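PDB 1Y9Q: transcriptional regulator, HTH_3 family, which probably binds DNA and regulates transcription, through a helix-turn-helix region joined to a cupin domain that holds zinc and D-methionine. Local coordinates for residues Val126-His131 / His162-Val167. Residues are numbered along the deposited sequence; the frame is centred on the assembly and turned at random.
Sequences VIEYIH and HGYAAV. With ZN (zinc ion), chain B; MED (D-methionine), chain C.
Glu128, His162 and Tyr164 converge on one zinc ion, a worked example of how a metal site can join two sheets whose backbones stay well apart. Glu128 binds through a single carboxylate oxygen, OE2, 2.0 Å from the zinc. His162 contributes NE2 and Tyr164 its phenolic OH, the latter 2.2 Å from the metal. D-methionine chelates the zinc with its amino N and one carboxylate O. The ligand N lies across the zinc from His162 NE2, and the ligand O across from Glu128 OE2; His122 supplies a sixth donor, completing a roughly octahedral shell.

The other carboxylate oxygen, Glu128 OE1, turns to the tyrosine and comes within 2.5 Å of Tyr164 OH. It meets the ring at its edge, in plane, the carboxylate and ring planes being only 23° apart. The ligand O lies near the ring plane too, but on the CE1 side, while OE1 is on the CE2 side and the zinc sits beyond OH. Farther along the ring, Ile130 CD1 packs against the edge at Tyr164 CE2, 3.9 Å away, adding an apolar contact beside the polar cluster.

This is the cupin arrangement: residues 127-131 and 162-166 belong to opposing antiparallel sheets, and the metal sits inside the β-barrel, between the two. The axes of these short segments approach to 11.2 Å, so side chains span the gap. Glu128 does so with an extended chain beyond CG (chi2 -173°), which carries its carboxylate inward to the zinc.

Outside this shell, Gln160 O accepts a hydrogen bond from His162 ND1, restraining the ring's rotation while NE2 faces the metal. Phe156 packs against both His162 and Glu128, and Met137 touches Ile130 and Tyr164. Ser119 OG hydrogen-bonds the bound D-methionine.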
# COMPACT_ATOMS: atom_id res chain seq x y z
N VAL A 126 -5.38 -15.79 -2.71
CA VAL A 126 -6.23 -15.15 -3.72
C VAL A 126 -5.35 -14.69 -4.87
O VAL A 126 -4.32 -14.04 -4.65
CB VAL A 126 -7.00 -13.95 -3.14
CG1 VAL A 126 -7.79 -13.27 -4.25
CG2 VAL A 126 -7.95 -14.43 -2.06
N ILE A 127 -5.75 -15.03 -6.09
CA ILE A 127 -4.98 -14.69 -7.29
C ILE A 127 -5.76 -13.75 -8.21
O ILE A 127 -6.98 -13.88 -8.36
CB ILE A 127 -4.62 -16.00 -8.04
CG1 ILE A 127 -3.62 -16.81 -7.21
CG2 ILE A 127 -4.08 -15.69 -9.44
CD1 ILE A 127 -3.43 -18.24 -7.69
N GLU A 128 -5.07 -12.80 -8.83
CA GLU A 128 -5.73 -11.87 -9.74
C GLU A 128 -5.17 -11.94 -11.14
O GLU A 128 -3.97 -12.16 -11.34
CB GLU A 128 -5.62 -10.43 -9.24
CG GLU A 128 -6.55 -10.10 -8.10
CD GLU A 128 -6.53 -8.62 -7.76
OE1 GLU A 128 -6.62 -7.79 -8.68
OE2 GLU A 128 -6.44 -8.30 -6.56
N TYR A 129 -6.07 -11.75 -12.11
CA TYR A 129 -5.73 -11.71 -13.53
C TYR A 129 -6.12 -10.31 -14.01
O TYR A 129 -7.15 -9.77 -13.59
CB TYR A 129 -6.55 -12.72 -14.33
CG TYR A 129 -6.17 -14.16 -14.12
CD1 TYR A 129 -5.42 -14.84 -15.07
CD2 TYR A 129 -6.58 -14.84 -12.98
CE1 TYR A 129 -5.08 -16.18 -14.90
CE2 TYR A 129 -6.24 -16.19 -12.79
CZ TYR A 129 -5.49 -16.84 -13.75
OH TYR A 129 -5.16 -18.17 -13.59
N ILE A 130 -5.31 -9.74 -14.89
CA ILE A 130 -5.56 -8.41 -15.43
C ILE A 130 -5.43 -8.44 -16.95
O ILE A 130 -4.50 -9.03 -17.48
CB ILE A 130 -4.51 -7.38 -14.90
CG1 ILE A 130 -4.54 -7.31 -13.37
CG2 ILE A 130 -4.78 -6.01 -15.51
CD1 ILE A 130 -5.78 -6.67 -12.79
N HIS A 131 -6.38 -7.82 -17.63
CA HIS A 131 -6.37 -7.74 -19.09
C HIS A 131 -6.78 -6.31 -19.44
O HIS A 131 -7.91 -5.90 -19.16
CB HIS A 131 -7.35 -8.74 -19.71
CG HIS A 131 -7.21 -8.88 -21.19
ND1 HIS A 131 -8.16 -9.49 -21.98
CD2 HIS A 131 -6.23 -8.47 -22.04
CE1 HIS A 131 -7.78 -9.45 -23.24
NE2 HIS A 131 -6.61 -8.84 -23.31
N HIS A 162 -0.66 -4.55 -3.17
CA HIS A 162 -0.69 -4.40 -4.62
C HIS A 162 -1.43 -3.13 -4.99
O HIS A 162 -1.89 -2.40 -4.11
CB HIS A 162 -1.33 -5.63 -5.31
CG HIS A 162 -2.75 -5.90 -4.92
ND1 HIS A 162 -3.10 -6.39 -3.68
CD2 HIS A 162 -3.90 -5.79 -5.62
CE1 HIS A 162 -4.41 -6.58 -3.64
NE2 HIS A 162 -4.92 -6.22 -4.81
N GLY A 163 -1.54 -2.86 -6.28
CA GLY A 163 -2.24 -1.65 -6.69
C GLY A 163 -2.42 -1.55 -8.19
O GLY A 163 -1.86 -2.34 -8.95
N TYR A 164 -3.22 -0.57 -8.60
CA TYR A 164 -3.50 -0.35 -10.02
C TYR A 164 -3.44 1.15 -10.28
O TYR A 164 -3.87 1.94 -9.45
CB TYR A 164 -4.91 -0.84 -10.36
CG TYR A 164 -5.30 -2.10 -9.63
CD1 TYR A 164 -5.71 -2.05 -8.29
CD2 TYR A 164 -5.25 -3.34 -10.26
CE1 TYR A 164 -6.05 -3.21 -7.61
CE2 TYR A 164 -5.59 -4.50 -9.58
CZ TYR A 164 -5.99 -4.43 -8.26
OH TYR A 164 -6.31 -5.58 -7.59
N ALA A 165 -2.93 1.53 -11.44
CA ALA A 165 -2.84 2.94 -11.78
C ALA A 165 -3.00 3.17 -13.28
O ALA A 165 -2.42 2.45 -14.10
CB ALA A 165 -1.51 3.51 -11.31
N ALA A 166 -3.79 4.17 -13.63
CA ALA A 166 -4.00 4.52 -15.02
C ALA A 166 -2.86 5.47 -15.37
O ALA A 166 -2.64 6.46 -14.67
CB ALA A 166 -5.34 5.21 -15.20
N VAL A 167 -2.11 5.16 -16.43
CA VAL A 167 -1.01 6.02 -16.84
C VAL A 167 -1.57 7.06 -17.80
O VAL A 167 -1.19 8.23 -17.76
CB VAL A 167 0.12 5.22 -17.51
CG1 VAL A 167 1.33 6.12 -17.73
CG2 VAL A 167 0.50 4.04 -16.62
ZN ZN B . -6.95 -6.51 -5.70
N MED C . -8.99 -6.58 -6.58
CA MED C . -9.68 -5.28 -6.35
C MED C . -8.82 -4.35 -5.48
O MED C . -7.70 -4.68 -5.05
CB MED C . -10.02 -4.64 -7.71
CG MED C . -10.75 -3.31 -7.77
SD MED C . -12.42 -3.65 -7.14
CE MED C . -13.07 -4.74 -8.33
OXT MED C . -9.25 -3.23 -5.19